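Local coordinates for APC3568 protein (Geobacillus stearothermophilus, PDB 1RFZ) that is of unknown function but belongs to the phosphatidylglycerophosphatase A family and may therefore dephosphorylate a phospholipid, at residues A[23-27]-A[28-32]; A[43-46]-A[47-51]; A[125-128]-A[129-132]. All coordinates share one frame; numbering follows the deposited sequence.

Interaction 1 (A[23-27]-A[28-32]); sequences RGVTV and EKIAE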
loop_
_atom_site.group_PDB
_atom_site.type_symbol
_atom_site.label_atom_id
_atom_site.label_comp_id
_atom_site.label_asym_id
_atom_site.label_seq_id
_atom_site.Cartn_x
_atom_site.Cartn_y
_atom_site.Cartn_z
ATOM N N ARG A 23 17.856 21.628 2.052
ATOM C CA ARG A 23 17.501 21.311 0.673
ATOM C C ARG A 23 16.528 22.384 0.177
ATOM O O ARG A 23 16.072 22.356 -0.972
ATOM C CB ARG A 23 16.866 19.926 0.584
ATOM C CG ARG A 23 17.727 18.826 1.168
ATOM C CD ARG A 23 19.070 18.740 0.474
ATOM N NE ARG A 23 19.000 18.055 -0.812
ATOM C CZ ARG A 23 20.046 17.863 -1.614
ATOM N NH1 ARG A 23 21.246 18.310 -1.261
ATOM N NH2 ARG A 23 19.896 17.216 -2.766
ATOM N N GLY A 24 16.220 23.333 1.061
ATOM C CA GLY A 24 15.339 24.426 0.700
ATOM C C GLY A 24 13.937 24.388 1.285
ATOM O O GLY A 24 13.187 25.377 1.205
ATOM N N VAL A 25 13.572 23.270 1.904
ATOM C CA VAL A 25 12.226 23.151 2.446
ATOM C C VAL A 25 12.036 23.583 3.900
ATOM O O VAL A 25 12.759 23.174 4.806
ATOM C CB VAL A 25 11.685 21.715 2.252
ATOM C CG1 VAL A 25 10.199 21.683 2.578
ATOM C CG2 VAL A 25 11.951 21.239 0.798
ATOM N N THR A 26 11.029 24.425 4.087
ATOM C CA THR A 26 10.661 24.984 5.374
ATOM C C THR A 26 9.354 24.390 5.832
ATOM O O THR A 26 8.414 24.317 5.049
ATOM C CB THR A 26 10.429 26.490 5.244
ATOM O OG1 THR A 26 11.687 27.150 5.127
ATOM C CG2 THR A 26 9.672 27.027 6.434
ATOM N N VAL A 27 9.277 23.983 7.093
ATOM C CA VAL A 27 8.025 23.449 7.629
ATOM C C VAL A 27 6.869 24.351 7.208
ATOM O O VAL A 27 5.763 23.882 6.967
ATOM C CB VAL A 27 8.063 23.391 9.177
ATOM C CG1 VAL A 27 6.656 23.621 9.767
ATOM C CG2 VAL A 27 8.625 22.052 9.635
ATOM N N GLU A 28 7.151 25.646 7.114
ATOM C CA GLU A 28 6.163 26.655 6.739
ATOM C C GLU A 28 5.687 26.602 5.286
ATOM O O GLU A 28 4.509 26.797 5.002
ATOM C CB GLU A 28 6.728 28.054 7.029
ATOM C CG GLU A 28 5.850 29.210 6.587
ATOM C CD GLU A 28 5.280 29.988 7.760
ATOM O OE1 GLU A 28 6.071 30.574 8.533
ATOM O OE2 GLU A 28 4.041 30.008 7.913
ATOM N N LYS A 29 6.608 26.374 4.361
ATOM C CA LYS A 29 6.232 26.318 2.954
ATOM C C LYS A 29 5.441 25.035 2.678
ATOM O O LYS A 29 4.643 24.967 1.729
ATOM C CB LYS A 29 7.474 26.428 2.063
ATOM C CG LYS A 29 8.042 27.853 2.035
ATOM C CD LYS A 29 9.248 28.011 1.117
ATOM C CE LYS A 29 10.479 27.306 1.661
ATOM N NZ LYS A 29 11.686 27.644 0.848
ATOM N N ILE A 30 5.658 24.028 3.528
ATOM C CA ILE A 30 4.941 22.763 3.449
ATOM C C ILE A 30 3.540 23.078 3.969
ATOM O O ILE A 30 2.534 22.713 3.353
ATOM C CB ILE A 30 5.562 21.708 4.358
ATOM C CG1 ILE A 30 7.019 21.474 3.973
ATOM C CG2 ILE A 30 4.786 20.396 4.225
ATOM C CD1 ILE A 30 7.631 20.268 4.688
ATOM N N ALA A 31 3.488 23.759 5.110
ATOM C CA ALA A 31 2.218 24.150 5.701
ATOM C C ALA A 31 1.521 25.059 4.699
ATOM O O ALA A 31 0.292 25.177 4.690
ATOM C CB ALA A 31 2.444 24.889 7.028
ATOM N N GLU A 32 2.307 25.709 3.848
ATOM C CA GLU A 32 1.721 26.582 2.847
ATOM C C GLU A 32 0.933 25.698 1.886
ATOM O O GLU A 32 -0.122 26.086 1.390
ATOM C CB GLU A 32 2.813 27.379 2.124
ATOM C CG GLU A 32 3.440 28.453 3.012
ATOM C CD GLU A 32 4.432 29.344 2.282
ATOM O OE1 GLU A 32 4.032 30.009 1.303
ATOM O OE2 GLU A 32 5.612 29.384 2.693
#

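Interaction 2 (A[43-46]-A[47-51]); sequences PDLT and MEECI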
loop_
_atom_site.group_PDB
_atom_site.type_symbol
_atom_site.label_atom_id
_atom_site.label_comp_id
_atom_site.label_asym_id
_atom_site.label_seq_id
_atom_site.Cartn_x
_atom_site.Cartn_y
_atom_site.Cartn_z
ATOM N N PRO A 43 -12.488 27.963 5.762
ATOM C CA PRO A 43 -12.233 29.395 5.616
ATOM C C PRO A 43 -11.436 29.860 6.835
ATOM O O PRO A 43 -10.359 30.456 6.720
ATOM C CB PRO A 43 -13.638 29.974 5.578
ATOM C CG PRO A 43 -14.399 29.033 6.506
ATOM C CD PRO A 43 -13.911 27.696 6.042
ATOM N N ASP A 44 -11.988 29.550 8.000
ATOM C CA ASP A 44 -11.404 29.879 9.295
ATOM C C ASP A 44 -9.994 29.293 9.498
ATOM O O ASP A 44 -9.272 29.713 10.404
ATOM C CB ASP A 44 -12.338 29.358 10.391
ATOM C CG ASP A 44 -12.653 27.872 10.227
ATOM O OD1 ASP A 44 -13.108 27.467 9.130
ATOM O OD2 ASP A 44 -12.442 27.107 11.193
ATOM N N LEU A 45 -9.616 28.328 8.658
ATOM C CA LEU A 45 -8.307 27.674 8.750
ATOM C C LEU A 45 -7.171 28.657 8.939
ATOM O O LEU A 45 -7.064 29.636 8.201
ATOM C CB LEU A 45 -8.015 26.845 7.496
ATOM C CG LEU A 45 -6.624 26.187 7.403
ATOM C CD1 LEU A 45 -6.521 25.057 8.417
ATOM C CD2 LEU A 45 -6.377 25.660 5.995
ATOM N N THR A 46 -6.316 28.366 9.918
ATOM C CA THR A 46 -5.162 29.204 10.233
ATOM C C THR A 46 -3.851 28.561 9.783
ATOM O O THR A 46 -3.681 27.346 9.856
ATOM C CB THR A 46 -5.049 29.476 11.756
ATOM O OG1 THR A 46 -3.842 28.887 12.258
ATOM C CG2 THR A 46 -6.250 28.884 12.507
HETATM N N MSE A 47 -2.928 29.397 9.322
HETATM C CA MSE A 47 -1.620 28.943 8.871
HETATM C C MSE A 47 -0.898 28.174 9.987
HETATM O O MSE A 47 -0.211 27.180 9.737
HETATM C CB MSE A 47 -0.799 30.156 8.446
HETATM C CG MSE A 47 0.524 29.814 7.808
HETATM SE SE MSE A 47 0.339 28.702 6.237
HETATM C CE MSE A 47 2.163 28.067 6.141
ATOM N N GLU A 48 -1.063 28.656 11.218
ATOM C CA GLU A 48 -0.455 28.048 12.405
ATOM C C GLU A 48 -1.082 26.674 12.589
ATOM O O GLU A 48 -0.426 25.717 13.012
ATOM C CB GLU A 48 -0.735 28.911 13.653
ATOM C CG GLU A 48 -0.030 30.287 13.707
ATOM C CD GLU A 48 -0.545 31.303 12.681
ATOM O OE1 GLU A 48 -1.742 31.666 12.722
ATOM O OE2 GLU A 48 0.258 31.747 11.833
ATOM N N GLU A 49 -2.373 26.610 12.261
ATOM C CA GLU A 49 -3.185 25.398 12.347
ATOM C C GLU A 49 -2.506 24.297 11.529
ATOM O O GLU A 49 -2.349 23.163 11.983
ATOM C CB GLU A 49 -4.577 25.689 11.770
ATOM C CG GLU A 49 -5.644 24.689 12.125
ATOM C CD GLU A 49 -6.021 24.774 13.583
ATOM O OE1 GLU A 49 -6.447 25.870 14.012
ATOM O OE2 GLU A 49 -5.890 23.753 14.297
ATOM N N CYS A 50 -2.113 24.663 10.314
ATOM C CA CYS A 50 -1.442 23.762 9.391
ATOM C C CYS A 50 -0.070 23.368 9.922
ATOM O O CYS A 50 0.242 22.179 10.040
ATOM C CB CYS A 50 -1.290 24.439 8.025
ATOM S SG CYS A 50 -2.856 25.001 7.309
ATOM N N ILE A 51 0.743 24.378 10.232
ATOM C CA ILE A 51 2.088 24.159 10.746
ATOM C C ILE A 51 2.071 23.069 11.797
ATOM O O ILE A 51 2.888 22.147 11.765
ATOM C CB ILE A 51 2.674 25.435 11.387
ATOM C CG1 ILE A 51 2.605 26.587 10.387
ATOM C CG2 ILE A 51 4.124 25.187 11.817
ATOM C CD1 ILE A 51 3.530 27.748 10.728
#

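Interaction 3 (A[125-128]-A[129-132]); sequences QKPG and ILQY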
loop_
_atom_site.group_PDB
_atom_site.type_symbol
_atom_site.label_atom_id
_atom_site.label_comp_id
_atom_site.label_asym_id
_atom_site.label_seq_id
_atom_site.Cartn_x
_atom_site.Cartn_y
_atom_site.Cartn_z
ATOM N N GLN A 125 -0.113 19.374 -9.835
ATOM C CA GLN A 125 -0.239 20.831 -9.844
ATOM C C GLN A 125 0.990 21.539 -9.272
ATOM O O GLN A 125 1.084 22.758 -9.322
ATOM C CB GLN A 125 -1.475 21.273 -9.031
ATOM C CG GLN A 125 -2.832 20.708 -9.470
ATOM C CD GLN A 125 -3.362 21.347 -10.738
ATOM O OE1 GLN A 125 -4.547 21.685 -10.831
ATOM N NE2 GLN A 125 -2.496 21.493 -11.733
ATOM N N LYS A 126 1.908 20.774 -8.700
ATOM C CA LYS A 126 3.128 21.312 -8.089
ATOM C C LYS A 126 3.138 22.769 -7.570
ATOM O O LYS A 126 4.037 23.546 -7.902
ATOM C CB LYS A 126 4.296 21.114 -9.044
ATOM C CG LYS A 126 4.632 19.667 -9.232
ATOM C CD LYS A 126 5.653 19.484 -10.318
ATOM C CE LYS A 126 5.668 18.033 -10.763
ATOM N NZ LYS A 126 6.208 17.888 -12.152
ATOM N N PRO A 127 2.158 23.146 -6.724
ATOM C CA PRO A 127 2.133 24.517 -6.204
ATOM C C PRO A 127 3.223 24.771 -5.145
ATOM O O PRO A 127 3.798 23.820 -4.600
ATOM C CB PRO A 127 0.725 24.632 -5.642
ATOM C CG PRO A 127 0.467 23.261 -5.133
ATOM C CD PRO A 127 0.995 22.383 -6.233
ATOM N N GLY A 128 3.520 26.053 -4.889
ATOM C CA GLY A 128 4.523 26.444 -3.903
ATOM C C GLY A 128 5.930 25.915 -4.119
ATOM O O GLY A 128 6.405 25.828 -5.261
ATOM N N ILE A 129 6.607 25.564 -3.026
ATOM C CA ILE A 129 7.971 25.051 -3.110
ATOM C C ILE A 129 8.132 23.997 -4.189
ATOM O O ILE A 129 9.121 23.993 -4.918
ATOM C CB ILE A 129 8.434 24.415 -1.797
ATOM C CG1 ILE A 129 7.257 24.314 -0.831
ATOM C CG2 ILE A 129 9.596 25.195 -1.232
ATOM C CD1 ILE A 129 7.565 23.502 0.415
ATOM N N LEU A 130 7.159 23.096 -4.276
ATOM C CA LEU A 130 7.196 22.022 -5.260
ATOM C C LEU A 130 7.686 22.581 -6.584
ATOM O O LEU A 130 8.470 21.944 -7.302
ATOM C CB LEU A 130 5.803 21.395 -5.392
ATOM C CG LEU A 130 5.362 20.678 -4.096
ATOM C CD1 LEU A 130 3.905 20.216 -4.181
ATOM C CD2 LEU A 130 6.308 19.492 -3.830
ATOM N N GLN A 131 7.235 23.797 -6.876
ATOM C CA GLN A 131 7.629 24.502 -8.085
ATOM C C GLN A 131 9.153 24.537 -8.165
ATOM O O GLN A 131 9.749 24.185 -9.184
ATOM C CB GLN A 131 7.091 25.930 -8.047
ATOM C CG GLN A 131 7.563 26.790 -9.200
ATOM C CD GLN A 131 6.987 26.345 -10.527
ATOM O OE1 GLN A 131 7.365 26.858 -11.584
ATOM N NE2 GLN A 131 6.057 25.392 -10.483
ATOM N N TYR A 132 9.779 24.962 -7.073
ATOM C CA TYR A 132 11.226 25.045 -7.010
ATOM C C TYR A 132 11.915 23.689 -7.043
ATOM O O TYR A 132 12.946 23.533 -7.695
ATOM C CB TYR A 132 11.661 25.794 -5.746
ATOM C CG TYR A 132 13.092 25.511 -5.332
ATOM C CD1 TYR A 132 14.157 25.798 -6.183
ATOM C CD2 TYR A 132 13.374 24.918 -4.103
ATOM C CE1 TYR A 132 15.465 25.495 -5.822
ATOM C CE2 TYR A 132 14.678 24.612 -3.733
ATOM C CZ TYR A 132 15.718 24.901 -4.597
ATOM O OH TYR A 132 17.009 24.583 -4.239
#

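Interaction 1 (A[23-27]-A[28-32])
Lys29 meets Gly24 and Thr26, and Val25 meets Ile30, in a local contact where the loop after helix 13-22 turns into helix 27-38. Lys29 reaches back along the incoming chain. Its NZ donates a hydrogen bond of 2.7 Å to Gly24 O. The amine meets the oxygen almost head-on, with a C=O...N angle of 175°. The Lys29 side chain starts with CG anti to the carbonyl carbon and bends once, at chi3 (-70°). That bend carries Lys29 CE to 3.7 Å from Thr26 OG1, with the two side chains crossing at about a right angle. With an alanine in place of Lys29, Gly24 O would probably lose this charged donor and Thr26 the aliphatic cover along its side. Gly24 closes helix 13-22 with a Schellman motif, and its positive phi suits glycine. Thr26 is the N-cap of the next helix, but its side chain makes no capping bond. Its carbonyl takes the first helical bond: Ile30 N bonds to Thr26 O at 3.2 Å, and Lys29 N adds a weak bond to the same oxygen. Ala31 N continues the helical pattern to Val27 O at 2.9 Å. Val25 and Ile30 sit just before the N-cap and four residues after it, the positions of a hydrophobic staple. Val25 CG1 lies 3.5 Å from Ile30 CG1 and 3.6 Å from Ile30 CD1. Ile129 and helix 145-163 cover this apolar pair. At the start of the loop, Arg23 forms a salt bridge with Glu78.

Interaction 2 (A[43-46]-A[47-51])
Thr46 caps the start of helix 47-58 with its own side chain. Glu49 N donates to Thr46 OG1 at 2.7 Å, with an N-H...O angle of 149°. This gives a backbone N-H of the first turn a side-chain acceptor, the usual role of an N-cap threonine. Cys50 N also bonds back to Thr46 O at 3.1 Å, although the position of that oxygen is less certain. The side chain of Glu49 lies across that of Thr46. Glu49 OE1 passes 3.4 Å from the methyl Thr46 CG2, a plain van der Waals approach. The polar end of Glu49 is taken by Arg163, in a salt bridge through OE2.

Leu45 backs the cap from just before it. Its CG is anti to the backbone N (chi1 175°), which brings the branched end over the first turn. Leu45 CD2 rests 3.8 Å from Cys50 SG, and the other methyl, Leu45 CD1, lies 3.8 Å from Glu49 CG. Leu45 and Cys50 flank the cap as a hydrophobic staple, and both are buried. One step further out, Leu45 O receives a weak hydrogen bond from Tyr35 OH. This loop follows helix 27-38 and returns the chain to it: the selenomethionine Met47 packs on Glu28, Ala31 and Glu32 of that helix, while Ile51 touches Glu28.

Interaction 3 (A[125-128]-A[129-132])
A tight turn joins helix 115-125 to helix 129-134, and in it Lys126 and Pro127 fold against Leu130. Lys126 is the first residue to leave the earlier helix, with a positive phi of 25°. Its CB lies 4.0 Å from Leu130 CB, so the base of the lysine, not its charged end, makes this contact. The rest of the lysine chain runs outward, extended beyond CG.

Leu130 turns back toward the loop. Its CG stands anti to the carbonyl carbon (chi1 -66°), which sets the branched end alongside the proline, both side chains pointing the same way. Leu130 CD1 is 4.2 Å from Pro127 CD, a loose apolar contact. The same methyl, Leu130 CD1, lies 3.6 Å from Pro127 O. That oxygen also takes a weak hydrogen bond from Leu130 N at 3.5 Å.

Gly128 completes the turn. It too has positive phi, which favours glycine. Gln131 N donates to Gly128 O at 2.7 Å, although both atoms are less surely placed. Leu130 packs on Leu33 of helix 27-38 and on Val149 of helix 145-163, and Pro127 rests on Tyr36 of helix 27-38. At the other end, Gln125 touches Tyr121 of the second subunit.

Between 125-128 and 129-132 no side-chain hydrogen bond or salt bridge forms. The shape of the turn probably depends on two positive-phi residues, two main-chain bonds, one weak and one less surely placed, and the cover that Leu130 gives to Lys126 and Pro127.

The three contacts come in series along the chain, each at a loop entering a helix of this all-helical protein. Interactions 1 and 2 open the consecutive helices 27-38 and 47-58. Their centres are 15 Å apart, and they touch where Val27 meets Ile51 and where Met47 packs on helix 27-38. Interaction 3 comes much later in sequence, yet its centre lies only 11 Å from that of interaction 1. Ile129 joins those two by packing on Lys29 and Val25, and Tyr132 approaches Arg23. Interactions 2 and 3 do not touch; their nearest atoms are about 9 Å apart. The start of helix 27-38 therefore lies in contact with both other helix entries.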